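PDB 4F53: SusD homolog, which probably binds glycans at the outer membrane as a SusD-family lipoprotein with a TPR-like helical fold, with mucin O-glycans as the likely ligands. Local coordinates for residues Ala116-Ile121 / Ser191-Phe196; Thr268-Ala273 / Thr412-Ala417. All blocks are in the same frame, centred on the assembly; numbering follows the deposited sequence.

How the interactions relate
Interaction 1 (116-121 with 191-196) and interaction 2 (268-273 with 412-417) lie on opposite sides of the chain's centre, with their centres 34 Å apart. They share no helix or loop. Both are buried contacts. Interaction 1 joins two long helices through aromatic rings and one leucine, and all four touching residues are buried. Interaction 2 is smaller and sets a short helix against a loop. One of its three touching residues, Thr412, is partly exposed. Neither contact has a hydrogen bond between its segments. Interaction 1 gains an edge-to-face ring pair, whereas interaction 2 rests on two methyls at the edge and hydroxyl end of one tyrosine. In both, polar ends have partners outside the segments.

Interaction 1. Residues Ala116-Ile121 / Ser191-Phe196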
ATOM      1  N   ALA A 116      17.615   8.349  -8.222  1.00 39.84           N
ATOM      2  CA  ALA A 116      16.511   8.956  -8.976  1.00 39.41           C
ATOM      3  C   ALA A 116      15.702   7.862  -9.698  1.00 41.99           C
ATOM      4  O   ALA A 116      14.473   7.872  -9.629  1.00 41.69           O
ATOM      5  CB  ALA A 116      17.050   9.977  -9.977  1.00 41.25           C
ATOM      6  N   GLU A 117      16.399   6.889 -10.324  1.00 38.05           N
ATOM      7  CA  GLU A 117      15.780   5.743 -10.996  1.00 37.24           C
ATOM      8  C   GLU A 117      15.080   4.813 -10.004  1.00 40.04           C
ATOM      9  O   GLU A 117      14.022   4.284 -10.332  1.00 39.41           O
ATOM     10  CB  GLU A 117      16.812   4.941 -11.808  1.00 39.32           C
ATOM     11  CG  GLU A 117      16.197   4.182 -12.974  1.00 42.50           C
ATOM     12  CD  GLU A 117      15.566   5.064 -14.037  1.00 54.15           C
ATOM     13  OE1 GLU A 117      16.014   6.224 -14.201  1.00 45.02           O
ATOM     14  OE2 GLU A 117      14.611   4.598 -14.700  1.00 39.96           O
ATOM     15  N   LEU A 118      15.670   4.602  -8.807  1.00 35.64           N
ATOM     16  CA  LEU A 118      15.069   3.775  -7.755  1.00 33.11           C
ATOM     17  C   LEU A 118      13.721   4.384  -7.319  1.00 36.23           C
ATOM     18  O   LEU A 118      12.747   3.650  -7.193  1.00 34.26           O
ATOM     19  CB  LEU A 118      16.020   3.618  -6.553  1.00 32.62           C
ATOM     20  CG  LEU A 118      15.503   2.782  -5.349  1.00 35.22           C
ATOM     21  CD1 LEU A 118      15.237   1.339  -5.738  1.00 34.06           C
ATOM     22  CD2 LEU A 118      16.486   2.823  -4.198  1.00 35.70           C
ATOM     23  N   TYR A 119      13.659   5.730  -7.137  1.00 32.87           N
ATOM     24  CA  TYR A 119      12.441   6.445  -6.746  1.00 31.59           C
ATOM     25  C   TYR A 119      11.404   6.320  -7.839  1.00 36.71           C
ATOM     26  O   TYR A 119      10.256   6.027  -7.532  1.00 37.10           O
ATOM     27  CB  TYR A 119      12.735   7.932  -6.430  1.00 33.32           C
ATOM     28  CG  TYR A 119      13.776   8.151  -5.346  1.00 33.01           C
ATOM     29  CD1 TYR A 119      13.963   7.215  -4.323  1.00 33.35           C
ATOM     30  CD2 TYR A 119      14.555   9.306  -5.327  1.00 33.51           C
ATOM     31  CE1 TYR A 119      14.901   7.426  -3.314  1.00 32.32           C
ATOM     32  CE2 TYR A 119      15.514   9.515  -4.332  1.00 33.62           C
ATOM     33  CZ  TYR A 119      15.667   8.584  -3.320  1.00 38.19           C
ATOM     34  OH  TYR A 119      16.613   8.797  -2.354  1.00 40.78           O
ATOM     35  N   ARG A 120      11.823   6.462  -9.114  1.00 33.63           N
ATOM     36  CA  ARG A 120      10.973   6.280 -10.298  1.00 33.24           C
ATOM     37  C   ARG A 120      10.319   4.895 -10.312  1.00 36.33           C
ATOM     38  O   ARG A 120       9.119   4.802 -10.528  1.00 34.34           O
ATOM     39  CB  ARG A 120      11.797   6.467 -11.576  1.00 31.11           C
ATOM     40  CG  ARG A 120      10.934   6.588 -12.797  1.00 26.42           C
ATOM     41  CD  ARG A 120      11.797   6.444 -14.018  1.00 35.90           C
ATOM     42  NE  ARG A 120      10.981   6.510 -15.224  1.00 44.03           N
ATOM     43  CZ  ARG A 120      11.346   6.014 -16.395  1.00 57.91           C
ATOM     44  NH1 ARG A 120      12.515   5.402 -16.528  1.00 48.17           N
ATOM     45  NH2 ARG A 120      10.542   6.117 -17.441  1.00 47.17           N
ATOM     46  N   ILE A 121      11.112   3.823 -10.063  1.00 33.04           N
ATOM     47  CA  ILE A 121      10.604   2.454 -10.001  1.00 31.11           C
ATOM     48  C   ILE A 121       9.512   2.330  -8.905  1.00 34.40           C
ATOM     49  O   ILE A 121       8.414   1.903  -9.228  1.00 34.04           O
ATOM     50  CB  ILE A 121      11.753   1.428  -9.822  1.00 31.85           C
ATOM     51  CG1 ILE A 121      12.619   1.408 -11.097  1.00 32.95           C
ATOM     52  CG2 ILE A 121      11.178   0.028  -9.516  1.00 29.36           C
ATOM     53  CD1 ILE A 121      13.950   0.675 -11.011  1.00 29.21           C
ATOM     54  N   SER A 191      24.502   1.921   2.016  1.00 40.54           N
ATOM     55  CA  SER A 191      24.321   0.491   2.334  1.00 38.97           C
ATOM     56  C   SER A 191      22.865   0.195   2.764  1.00 40.43           C
ATOM     57  O   SER A 191      22.361  -0.893   2.513  1.00 39.99           O
ATOM     58  CB  SER A 191      25.311   0.049   3.409  1.00 41.68           C
ATOM     59  OG  SER A 191      25.005   0.609   4.675  1.00 50.81           O
ATOM     60  N   ALA A 192      22.195   1.172   3.387  1.00 36.64           N
ATOM     61  CA  ALA A 192      20.783   1.071   3.760  1.00 34.33           C
ATOM     62  C   ALA A 192      19.891   1.065   2.486  1.00 36.35           C
ATOM     63  O   ALA A 192      18.904   0.345   2.442  1.00 34.97           O
ATOM     64  CB  ALA A 192      20.402   2.212   4.684  1.00 34.33           C
ATOM     65  N   TRP A 193      20.297   1.811   1.438  1.00 34.18           N
ATOM     66  CA  TRP A 193      19.628   1.893   0.135  1.00 32.81           C
ATOM     67  C   TRP A 193      19.825   0.613  -0.660  1.00 35.61           C
ATOM     68  O   TRP A 193      18.939   0.236  -1.421  1.00 35.77           O
ATOM     69  CB  TRP A 193      20.122   3.124  -0.664  1.00 31.72           C
ATOM     70  CG  TRP A 193      19.440   4.381  -0.221  1.00 31.68           C
ATOM     71  CD1 TRP A 193      20.022   5.457   0.381  1.00 35.33           C
ATOM     72  CD2 TRP A 193      18.031   4.668  -0.288  1.00 30.19           C
ATOM     73  NE1 TRP A 193      19.069   6.406   0.677  1.00 34.32           N
ATOM     74  CE2 TRP A 193      17.832   5.926   0.322  1.00 33.82           C
ATOM     75  CE3 TRP A 193      16.898   3.940  -0.724  1.00 30.02           C
ATOM     76  CZ2 TRP A 193      16.563   6.499   0.458  1.00 31.50           C
ATOM     77  CZ3 TRP A 193      15.640   4.507  -0.580  1.00 29.87           C
ATOM     78  CH2 TRP A 193      15.484   5.778  -0.018  1.00 30.72           C
ATOM     79  N   TYR A 194      20.985  -0.045  -0.476  1.00 31.59           N
ATOM     80  CA  TYR A 194      21.340  -1.340  -1.070  1.00 30.86           C
ATOM     81  C   TYR A 194      20.352  -2.388  -0.581  1.00 33.79           C
ATOM     82  O   TYR A 194      19.827  -3.145  -1.395  1.00 33.11           O
ATOM     83  CB  TYR A 194      22.790  -1.734  -0.700  1.00 32.65           C
ATOM     84  CG  TYR A 194      23.231  -3.065  -1.274  1.00 35.17           C
ATOM     85  CD1 TYR A 194      23.632  -3.174  -2.604  1.00 38.45           C
ATOM     86  CD2 TYR A 194      23.238  -4.220  -0.491  1.00 34.92           C
ATOM     87  CE1 TYR A 194      24.040  -4.397  -3.140  1.00 39.62           C
ATOM     88  CE2 TYR A 194      23.627  -5.454  -1.024  1.00 35.57           C
ATOM     89  CZ  TYR A 194      24.039  -5.534  -2.346  1.00 42.35           C
ATOM     90  OH  TYR A 194      24.437  -6.733  -2.890  1.00 41.94           O
ATOM     91  N   LYS A 195      20.080  -2.411   0.750  1.00 29.63           N
ATOM     92  CA  LYS A 195      19.118  -3.337   1.368  1.00 27.97           C
ATOM     93  C   LYS A 195      17.712  -3.050   0.898  1.00 31.75           C
ATOM     94  O   LYS A 195      16.961  -3.986   0.651  1.00 32.05           O
ATOM     95  CB  LYS A 195      19.169  -3.259   2.911  1.00 29.06           C
ATOM     96  CG  LYS A 195      20.497  -3.740   3.490  1.00 23.84           C
ATOM     97  CD  LYS A 195      20.369  -3.886   4.979  1.00 36.25           C
ATOM     98  CE  LYS A 195      21.711  -3.868   5.653  1.00 45.76           C
ATOM     99  NZ  LYS A 195      21.570  -4.073   7.117  1.00 51.91           N
ATOM    100  N   PHE A 196      17.350  -1.756   0.758  1.00 29.04           N
ATOM    101  CA  PHE A 196      16.028  -1.314   0.288  1.00 27.19           C
ATOM    102  C   PHE A 196      15.801  -1.821  -1.146  1.00 32.06           C
ATOM    103  O   PHE A 196      14.743  -2.389  -1.415  1.00 32.15           O
ATOM    104  CB  PHE A 196      15.929   0.239   0.355  1.00 28.05           C
ATOM    105  CG  PHE A 196      14.643   0.862  -0.151  1.00 26.23           C
ATOM    106  CD1 PHE A 196      14.425   1.041  -1.514  1.00 29.34           C
ATOM    107  CD2 PHE A 196      13.656   1.270   0.736  1.00 25.92           C
ATOM    108  CE1 PHE A 196      13.222   1.598  -1.980  1.00 31.17           C
ATOM    109  CE2 PHE A 196      12.469   1.853   0.278  1.00 29.07           C
ATOM    110  CZ  PHE A 196      12.262   2.026  -1.074  1.00 28.67           C
TER
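Leu118 and Tyr119 meet the aromatic pair Trp193 and Phe196. The segments 116-121 and 191-196 run in roughly the same direction, with their local axes at 32°. These axes stay 12.2 Å apart at closest approach, so large side chains must bridge the gap.

The Tyr119 side chain starts at CB, which is not aimed at the other helix. CG stands anti to the carbonyl carbon (chi1 -57°), and this swings the ring toward Trp193. Along one ring edge, CE1 lies 3.7 Å from Trp193 CH2. At the tip, OH stands 3.5 Å above the indole plane, offset toward the rim, with Trp193 CZ2 at 3.6 Å. The rings form an offset edge-to-face pair: the edge of Tyr119 points toward the face of Trp193, with planes at 69°. The hydroxyl also has a weak hydrogen bond to Gln36 NE2.

Leu118 makes its contact through one methyl. CD2 lies 3.7 Å from Trp193 CE3 and 3.8 Å from Phe196 CD1, so it touches both rings. Within helix 190-207, Trp193 CZ3 stands over the centre of the Phe196 ring. The indole therefore touches Tyr119, Leu118 and Phe196. Its NE1 is hydrogen-bonded to Asp183 OD2, which should limit turning of the indole. Phe196 in turn meets Phe335 edge to face.

The packing of two helices through side chains suits the TPR-like helical fold of this family. No hydrogen bond or salt bridge joins the segments. Cohesion across them is apolar and aromatic, so the contact depends on close fit of shape rather than on polar pairing.

Interaction 2. Residues Thr268-Ala273 / Thr412-Ala417; sequences TCYMNA and TNVTVA
Tyr270 reaches from helix 265-273 to two methyl groups of loop segment 412-417, one on Thr412 and one on Val414. The contact with Val414 is apolar. Its CG1 lies in the plane of the tyrosine ring, at the edge, 3.8 Å from Tyr270 CE1. The two side chains cross at about a right angle. The Thr412 and Tyr270 side chains reach toward each other from opposite directions. Here a methyl meets the hydroxyl oxygen in a van der Waals contact, with Thr412 CG2 3.6 Å from Tyr270 OH.

The hydrogen bonds lie within the loop or lead out of the pair. Thr412 OG1 stands anti to its own N (chi1 -178°), which leaves CG2 to face the tyrosine. OG1 accepts a nearly straight hydrogen bond (167°) from Val414 N at 3.2 Å. This is an ST turn, and it ties together the two residues that touch Tyr270. OG1 also hydrogen-bonds with Glu428 OE2, and Tyr270 OH with Lys456 O. A valine at Thr412 would probably leave Val414 N and Glu428 without this partner and let the turn relax.

Helix 423-438 lines the contact: Tyr270 touches its Thr432, and Val414 touches Glu428 and Gln429. Segment 412-417, in the loop before helix 423-438, thus touches both that helix and helix 265-273.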
ATOM      1  N   THR A 268      -9.959  -3.568  13.345  1.00 31.34           N
ATOM      2  CA  THR A 268     -10.248  -3.824  14.751  1.00 30.95           C
ATOM      3  C   THR A 268     -10.823  -5.258  14.937  1.00 36.18           C
ATOM      4  O   THR A 268     -10.571  -5.860  15.975  1.00 35.93           O
ATOM      5  CB  THR A 268     -11.119  -2.720  15.394  1.00 36.22           C
ATOM      6  OG1 THR A 268     -12.367  -2.631  14.717  1.00 37.05           O
ATOM      7  CG2 THR A 268     -10.414  -1.338  15.405  1.00 31.82           C
ATOM      8  N   CYS A 269     -11.518  -5.830  13.938  1.00 34.38           N
ATOM      9  CA  CYS A 269     -12.030  -7.207  14.033  1.00 35.81           C
ATOM     10  C   CYS A 269     -10.883  -8.225  14.204  1.00 36.20           C
ATOM     11  O   CYS A 269     -10.945  -9.063  15.099  1.00 35.35           O
ATOM     12  CB  CYS A 269     -12.895  -7.555  12.830  1.00 37.67           C
ATOM     13  SG  CYS A 269     -14.577  -6.914  12.943  1.00 44.21           S
ATOM     14  N   TYR A 270      -9.843  -8.133  13.360  1.00 29.97           N
ATOM     15  CA  TYR A 270      -8.687  -9.027  13.439  1.00 29.06           C
ATOM     16  C   TYR A 270      -7.869  -8.784  14.697  1.00 30.51           C
ATOM     17  O   TYR A 270      -7.509  -9.725  15.382  1.00 30.15           O
ATOM     18  CB  TYR A 270      -7.761  -8.847  12.216  1.00 28.92           C
ATOM     19  CG  TYR A 270      -8.242  -9.557  10.967  1.00 31.22           C
ATOM     20  CD1 TYR A 270      -7.982 -10.907  10.767  1.00 32.51           C
ATOM     21  CD2 TYR A 270      -8.909  -8.863   9.958  1.00 31.78           C
ATOM     22  CE1 TYR A 270      -8.408 -11.565   9.615  1.00 31.03           C
ATOM     23  CE2 TYR A 270      -9.332  -9.509   8.793  1.00 31.95           C
ATOM     24  CZ  TYR A 270      -9.083 -10.863   8.632  1.00 33.23           C
ATOM     25  OH  TYR A 270      -9.449 -11.514   7.496  1.00 28.21           O
HETATM   26  N   MSE A 271      -7.593  -7.503  15.001  1.00 26.12           N
HETATM   27  CA  MSE A 271      -6.701  -7.133  16.095  1.00 25.17           C
HETATM   28  C   MSE A 271      -7.330  -7.337  17.451  1.00 29.55           C
HETATM   29  O   MSE A 271      -6.605  -7.727  18.359  1.00 29.56           O
HETATM   30  CB  MSE A 271      -6.145  -5.736  15.884  1.00 25.38           C
HETATM   31  CG  MSE A 271      -5.239  -5.704  14.656  1.00 28.96           C
HETATM   32 SE   MSE A 271      -4.522  -3.960  14.319  0.75 33.56          SE
HETATM   33  CE  MSE A 271      -3.216  -3.954  15.682  1.00 29.44           C
ATOM     34  N   ASN A 272      -8.661  -7.217  17.569  1.00 28.09           N
ATOM     35  CA  ASN A 272      -9.379  -7.550  18.817  1.00 29.07           C
ATOM     36  C   ASN A 272      -9.376  -9.062  19.022  1.00 35.14           C
ATOM     37  O   ASN A 272      -9.056  -9.504  20.108  1.00 35.64           O
ATOM     38  CB  ASN A 272     -10.828  -7.007  18.823  1.00 26.41           C
ATOM     39  CG  ASN A 272     -10.885  -5.531  19.112  1.00 37.46           C
ATOM     40  OD1 ASN A 272      -9.965  -4.954  19.667  1.00 39.44           O
ATOM     41  ND2 ASN A 272     -11.972  -4.889  18.790  1.00 29.58           N
ATOM     42  N   ALA A 273      -9.649  -9.862  17.955  1.00 33.88           N
ATOM     43  CA  ALA A 273      -9.659 -11.333  18.038  1.00 33.45           C
ATOM     44  C   ALA A 273      -8.309 -11.871  18.500  1.00 36.11           C
ATOM     45  O   ALA A 273      -8.260 -12.862  19.225  1.00 35.22           O
ATOM     46  CB  ALA A 273     -10.009 -11.926  16.694  1.00 33.70           C
ATOM     47  N   THR A 412     -13.607 -15.997   7.963  1.00 40.40           N
ATOM     48  CA  THR A 412     -12.246 -16.562   7.993  1.00 39.32           C
ATOM     49  C   THR A 412     -12.012 -17.287   9.306  1.00 44.11           C
ATOM     50  O   THR A 412     -12.542 -16.869  10.331  1.00 45.80           O
ATOM     51  CB  THR A 412     -11.144 -15.462   7.777  1.00 36.29           C
ATOM     52  OG1 THR A 412      -9.888 -16.109   7.787  1.00 34.40           O
ATOM     53  CG2 THR A 412     -11.088 -14.410   8.906  1.00 32.42           C
ATOM     54  N   ASN A 413     -11.142 -18.291   9.295  1.00 39.79           N
ATOM     55  CA  ASN A 413     -10.762 -19.026  10.508  1.00 40.35           C
ATOM     56  C   ASN A 413      -9.280 -18.811  10.828  1.00 40.28           C
ATOM     57  O   ASN A 413      -8.743 -19.483  11.717  1.00 39.98           O
ATOM     58  CB  ASN A 413     -11.062 -20.525  10.370  1.00 49.21           C
ATOM     59  CG  ASN A 413     -12.331 -20.950  11.061  1.00 93.76           C
ATOM     60  OD1 ASN A 413     -12.524 -20.724  12.266  1.00 89.37           O
ATOM     61  ND2 ASN A 413     -13.223 -21.585  10.310  1.00 93.44           N
ATOM     62  N   VAL A 414      -8.632 -17.847  10.122  1.00 33.64           N
ATOM     63  CA  VAL A 414      -7.213 -17.533  10.277  1.00 31.21           C
ATOM     64  C   VAL A 414      -6.944 -17.012  11.704  1.00 34.63           C
ATOM     65  O   VAL A 414      -7.687 -16.184  12.242  1.00 33.64           O
ATOM     66  CB  VAL A 414      -6.668 -16.555   9.172  1.00 32.10           C
ATOM     67  CG1 VAL A 414      -7.180 -15.122   9.349  1.00 31.36           C
ATOM     68  CG2 VAL A 414      -5.142 -16.571   9.106  1.00 30.08           C
ATOM     69  N   THR A 415      -5.890 -17.539  12.311  1.00 30.81           N
ATOM     70  CA  THR A 415      -5.440 -17.111  13.614  1.00 30.22           C
ATOM     71  C   THR A 415      -3.911 -16.945  13.545  1.00 33.06           C
ATOM     72  O   THR A 415      -3.331 -17.037  12.455  1.00 32.06           O
ATOM     73  CB  THR A 415      -5.982 -17.983  14.754  1.00 39.06           C
ATOM     74  OG1 THR A 415      -5.641 -17.305  15.977  1.00 42.77           O
ATOM     75  CG2 THR A 415      -5.458 -19.436  14.717  1.00 32.38           C
ATOM     76  N   VAL A 416      -3.281 -16.612  14.688  1.00 29.33           N
ATOM     77  CA  VAL A 416      -1.859 -16.300  14.763  1.00 27.26           C
ATOM     78  C   VAL A 416      -0.969 -17.558  14.779  1.00 31.37           C
ATOM     79  O   VAL A 416      -0.083 -17.662  13.925  1.00 29.64           O
ATOM     80  CB  VAL A 416      -1.528 -15.373  15.961  1.00 29.54           C
ATOM     81  CG1 VAL A 416      -0.065 -14.932  15.919  1.00 28.04           C
ATOM     82  CG2 VAL A 416      -2.463 -14.164  15.989  1.00 28.59           C
ATOM     83  N   ALA A 417      -1.169 -18.463  15.775  1.00 30.08           N
ATOM     84  CA  ALA A 417      -0.333 -19.662  15.972  1.00 29.99           C
ATOM     85  C   ALA A 417      -0.116 -20.398  14.639  1.00 34.08           C
ATOM     86  O   ALA A 417      -1.083 -20.802  13.987  1.00 34.58           O
ATOM     87  CB  ALA A 417      -0.940 -20.576  17.025  1.00 30.93           C
TER